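Local coordinates for Xcc_CTR_I (Xanthomonas campestris pv. campestris, PDB 6NJV), which probably acts as a metal-dependent nuclease of the OLD family, this chain being its magnesium-binding C-terminal region with the Toprim domain, at residues G22-E27 / L49-C54; V93-I98 / D109-D114. All coordinates share one frame; numbering follows the deposited sequence.

Contact 1 of 2, residues G22-E27 / L49-C54; sequences GVILVE and LGITVC. With MG (magnesium ion), chain E.
With CG1 of Ile24 placed beside its own backbone N (chi1 -64°) and the chain then extended, CD1 runs back toward the start of the neighbouring strand and meets CG2 of Ile51 at 3.7 Å, the two side chains crossing at a slant. Val53, turned so that CG1 lies opposite its backbone N (chi1 -174°), offers that methyl to CG1 of Val26 at 3.9 Å. Ile24, Ile51 and Val53 share one face of the sheet, where helix 208-225 covers the first two through Leu214, Ile217 and Ile221. On the other face, CB of Cys54 sits 3.9 Å from Val23 CG1 and also touches CD2 of Leu25, and helix 62-68 closes over this group with Tyr64 and Leu68. The pairing beneath is parallel: Thr52 N bonds to Gly22 O, Ile24 N reaches Thr52 O at 2.6 Å, Cys54 N bonds to Ile24 O, and Val26 N reaches Cys54 O at 3.1 Å. Sixteen of the 21 residues between the segments are helical, so this is a beta-alpha-beta connection, here within the Toprim domain. Where strand 22-26 ends, Glu27 occupies the place of the acidic residue with which Toprim domains bind metal: its extended side chain puts OE2 2.2 Å from the magnesium ion, which also takes two waters and Asp82. On the edge strand, the OG1 of Thr52 is hydrogen-bonded to Ser20 OG.

Contact 2 of 2, residues V93-I98 / D109-D114; sequences VRRRLI and DHEELD
The helical segment 93-98 faces an irregular loop across approaches of 7.8 Å between the CA atoms of Arg94 and Asp114 and 6.4 Å between those of Ile98 and His110, and the loop folds as a type I beta turn from His110 to Leu113. Arg94 reaches out fully extended from CG to NE, bringing its guanidinium edge side-on to the backbone of the turn. NE at 3.0 Å and NH2 at 2.5 Å both bond to Leu113 O, which lies only 3° out of the guanidinium plane. One turn further along the helix, CD1 of Ile98 packs against CB of His110 at 3.5 Å, while the imidazole leads away to Asp102 and Glu105. Arg95, bent at chi2 (64°) and chi3, swings its NH1 to Glu111 OE2 in a salt bridge, modelled at a doubtfully short distance, with guanidinium and carboxylate planes 10° apart. Just ahead of the turn, Asp109 OD1 accepts from Glu111 N in an Asx turn. Two bonds to a single carbonyl oxygen restrict the rotation of the Arg94 guanidinium and tie helix 92-104 to the residue just before the N-cap Asp114 of helix 115-123, whereas the Arg95 pair, between two exposed residues, is probably screened by solvent.

Overall arrangement
Contact 1 closes before contact 2 opens along the chain, and their centres lie about 24 Å apart. Contact 1 joins strands 22-26 and 51-55 in the four-stranded parallel sheet, ordered 51-55, 22-26, 77-82, 127-130, its centre about 11 Å from that of the chain. Contact 2, at about 20 Å, links helix 92-104 to the loop leading into helix 115-123. Residues of its helix also pack on strands 77-82 and 127-130. The metal region joins the two: Glu27 and Asp82 bind magnesium, while Arg96 forms a salt bridge with Asp84, a magnesium-binding residue not ligating this ion, and Arg96 NH2 packs 4.2 Å from Glu27 OE1. Helix 92-104 thus connects the outer loop to the metal site.

Contact 1 of 2, residues G22-E27 / L49-C54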
# COMPACT_ATOMS: atom_id res chain seq x y z
N GLY A 22 9.02 -2.08 14.38
CA GLY A 22 7.68 -2.09 13.81
C GLY A 22 7.70 -2.60 12.39
O GLY A 22 8.76 -2.76 11.78
N VAL A 23 6.50 -2.86 11.87
CA VAL A 23 6.35 -3.52 10.57
C VAL A 23 5.17 -2.92 9.82
O VAL A 23 4.09 -2.74 10.40
CB VAL A 23 6.14 -5.04 10.70
CG1 VAL A 23 6.10 -5.70 9.31
CG2 VAL A 23 7.25 -5.66 11.54
N ILE A 24 5.37 -2.63 8.54
CA ILE A 24 4.31 -2.21 7.63
C ILE A 24 4.00 -3.38 6.70
O ILE A 24 4.85 -3.74 5.88
CB ILE A 24 4.72 -0.97 6.83
CG1 ILE A 24 4.94 0.23 7.77
CG2 ILE A 24 3.68 -0.67 5.77
CD1 ILE A 24 5.69 1.36 7.12
N LEU A 25 2.79 -3.93 6.79
CA LEU A 25 2.40 -5.09 5.98
C LEU A 25 1.71 -4.63 4.70
O LEU A 25 0.67 -3.95 4.75
CB LEU A 25 1.48 -6.04 6.77
CG LEU A 25 2.06 -6.65 8.05
CD1 LEU A 25 0.99 -7.38 8.87
CD2 LEU A 25 3.23 -7.58 7.68
N VAL A 26 2.29 -4.99 3.55
CA VAL A 26 1.76 -4.64 2.24
C VAL A 26 1.54 -5.91 1.42
O VAL A 26 2.05 -6.99 1.74
CB VAL A 26 2.68 -3.66 1.49
CG1 VAL A 26 2.93 -2.40 2.34
CG2 VAL A 26 3.97 -4.32 1.12
N GLU A 27 0.75 -5.77 0.35
CA GLU A 27 0.30 -6.89 -0.48
C GLU A 27 1.38 -7.36 -1.45
O GLU A 27 1.60 -8.57 -1.59
CB GLU A 27 -0.95 -6.49 -1.26
CG GLU A 27 -2.24 -6.68 -0.49
CD GLU A 27 -3.45 -6.29 -1.31
OE1 GLU A 27 -4.50 -5.97 -0.72
OE2 GLU A 27 -3.33 -6.29 -2.55
N LEU A 49 13.90 4.79 11.96
CA LEU A 49 12.97 4.38 13.00
C LEU A 49 12.99 2.88 13.29
O LEU A 49 12.35 2.44 14.25
CB LEU A 49 11.55 4.79 12.61
CG LEU A 49 11.21 6.28 12.69
CD1 LEU A 49 9.83 6.58 12.10
CD2 LEU A 49 11.29 6.69 14.14
N GLY A 50 13.65 2.08 12.47
CA GLY A 50 13.61 0.64 12.65
C GLY A 50 12.33 -0.03 12.21
O GLY A 50 11.90 -1.01 12.84
N ILE A 51 11.71 0.46 11.14
CA ILE A 51 10.45 -0.08 10.64
C ILE A 51 10.71 -0.80 9.33
O ILE A 51 11.35 -0.24 8.42
CB ILE A 51 9.39 1.02 10.46
CG1 ILE A 51 8.90 1.50 11.83
CG2 ILE A 51 8.24 0.50 9.67
CD1 ILE A 51 8.51 2.95 11.85
N THR A 52 10.21 -2.02 9.22
CA THR A 52 10.29 -2.81 8.00
C THR A 52 8.98 -2.76 7.22
O THR A 52 7.89 -2.85 7.81
CB THR A 52 10.61 -4.28 8.30
OG1 THR A 52 11.69 -4.36 9.24
CG2 THR A 52 11.02 -4.99 7.02
N VAL A 53 9.10 -2.66 5.90
CA VAL A 53 8.00 -2.94 4.98
C VAL A 53 8.13 -4.41 4.57
O VAL A 53 9.14 -4.82 4.01
CB VAL A 53 8.05 -2.03 3.75
CG1 VAL A 53 6.82 -2.26 2.90
CG2 VAL A 53 8.15 -0.56 4.15
N CYS A 54 7.10 -5.19 4.86
CA CYS A 54 7.11 -6.62 4.58
C CYS A 54 5.95 -6.95 3.64
O CYS A 54 4.79 -6.79 4.01
CB CYS A 54 7.00 -7.41 5.89
SG CYS A 54 6.62 -9.15 5.60
MG MG E . -5.38 -6.27 -3.43
O HOH W 1 -3.89 -5.92 -4.97
O HOH W 2 -6.07 -5.66 -5.43

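Contact 2 of 2, residues V93-I98 / D109-D114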
# COMPACT_ATOMS: atom_id res chain seq x y z
N VAL A 93 -12.45 -7.50 1.09
CA VAL A 93 -11.71 -6.95 2.22
C VAL A 93 -12.42 -7.26 3.52
O VAL A 93 -11.77 -7.36 4.57
CB VAL A 93 -11.44 -5.44 2.04
CG1 VAL A 93 -12.66 -4.61 2.35
CG2 VAL A 93 -10.28 -5.00 2.91
N ARG A 94 -13.74 -7.47 3.49
CA ARG A 94 -14.45 -7.72 4.73
C ARG A 94 -13.97 -9.01 5.39
O ARG A 94 -13.66 -9.03 6.59
CB ARG A 94 -15.97 -7.77 4.51
CG ARG A 94 -16.74 -7.95 5.82
CD ARG A 94 -18.26 -8.01 5.63
NE ARG A 94 -18.95 -8.30 6.88
CZ ARG A 94 -19.23 -9.53 7.33
NH1 ARG A 94 -18.87 -10.59 6.61
NH2 ARG A 94 -19.85 -9.71 8.48
N ARG A 95 -13.92 -10.11 4.64
CA ARG A 95 -13.46 -11.36 5.24
C ARG A 95 -11.98 -11.27 5.60
O ARG A 95 -11.57 -11.71 6.68
CB ARG A 95 -13.73 -12.55 4.30
CG ARG A 95 -13.29 -13.92 4.86
CD ARG A 95 -14.07 -14.32 6.13
NE ARG A 95 -15.50 -14.14 5.93
CZ ARG A 95 -16.41 -14.16 6.90
NH1 ARG A 95 -16.03 -14.35 8.16
NH2 ARG A 95 -17.69 -13.98 6.61
N ARG A 96 -11.18 -10.71 4.69
CA ARG A 96 -9.77 -10.45 4.92
C ARG A 96 -9.52 -9.74 6.26
O ARG A 96 -8.55 -10.06 6.97
CB ARG A 96 -9.24 -9.61 3.75
CG ARG A 96 -7.75 -9.33 3.69
CD ARG A 96 -7.31 -9.12 2.25
NE ARG A 96 -7.78 -7.86 1.68
CZ ARG A 96 -8.22 -7.70 0.44
NH1 ARG A 96 -8.27 -8.72 -0.43
NH2 ARG A 96 -8.61 -6.50 0.06
N LEU A 97 -10.38 -8.79 6.63
CA LEU A 97 -10.18 -8.06 7.88
C LEU A 97 -10.86 -8.70 9.09
O LEU A 97 -10.41 -8.49 10.22
CB LEU A 97 -10.67 -6.62 7.74
CG LEU A 97 -9.83 -5.74 6.81
CD1 LEU A 97 -10.59 -4.45 6.56
CD2 LEU A 97 -8.44 -5.47 7.38
N ILE A 98 -11.93 -9.47 8.89
CA ILE A 98 -12.45 -10.28 9.99
C ILE A 98 -11.39 -11.26 10.46
O ILE A 98 -11.26 -11.56 11.66
CB ILE A 98 -13.73 -11.01 9.55
CG1 ILE A 98 -14.82 -10.01 9.21
CG2 ILE A 98 -14.20 -11.98 10.65
CD1 ILE A 98 -15.63 -9.60 10.41
N ASP A 109 -16.56 -11.56 18.84
CA ASP A 109 -17.25 -11.88 17.61
C ASP A 109 -17.34 -10.65 16.72
O ASP A 109 -17.71 -9.56 17.18
CB ASP A 109 -18.65 -12.42 17.90
CG ASP A 109 -19.08 -13.41 16.85
OD1 ASP A 109 -19.26 -13.00 15.69
OD2 ASP A 109 -19.19 -14.61 17.19
N HIS A 110 -16.99 -10.82 15.45
CA HIS A 110 -17.06 -9.76 14.46
C HIS A 110 -17.98 -10.12 13.30
O HIS A 110 -18.07 -9.36 12.33
CB HIS A 110 -15.65 -9.45 13.92
CG HIS A 110 -14.66 -9.12 14.98
ND1 HIS A 110 -13.59 -9.94 15.29
CD2 HIS A 110 -14.57 -8.06 15.82
CE1 HIS A 110 -12.89 -9.40 16.27
NE2 HIS A 110 -13.46 -8.25 16.61
N GLU A 111 -18.68 -11.25 13.38
CA GLU A 111 -19.47 -11.72 12.25
C GLU A 111 -20.64 -10.80 11.95
O GLU A 111 -21.03 -10.66 10.78
CB GLU A 111 -19.95 -13.15 12.51
CG GLU A 111 -18.96 -14.20 12.05
CD GLU A 111 -18.56 -14.02 10.58
OE1 GLU A 111 -19.43 -13.60 9.77
OE2 GLU A 111 -17.38 -14.28 10.25
N GLU A 112 -21.22 -10.18 12.98
CA GLU A 112 -22.44 -9.40 12.82
C GLU A 112 -22.21 -8.02 12.19
O GLU A 112 -23.19 -7.35 11.86
CB GLU A 112 -23.13 -9.23 14.18
N LEU A 113 -20.96 -7.60 12.01
CA LEU A 113 -20.67 -6.29 11.43
C LEU A 113 -20.72 -6.35 9.91
O LEU A 113 -20.37 -7.36 9.29
CB LEU A 113 -19.29 -5.80 11.86
CG LEU A 113 -18.89 -5.89 13.34
CD1 LEU A 113 -17.47 -5.39 13.53
CD2 LEU A 113 -19.86 -5.11 14.22
N ASP A 114 -21.16 -5.24 9.29
CA ASP A 114 -21.08 -5.14 7.84
C ASP A 114 -19.71 -4.60 7.44
O ASP A 114 -18.91 -4.19 8.29
CB ASP A 114 -22.20 -4.25 7.28
CG ASP A 114 -22.28 -2.89 7.95
OD1 ASP A 114 -21.99 -2.83 9.16
OD2 ASP A 114 -22.63 -1.88 7.30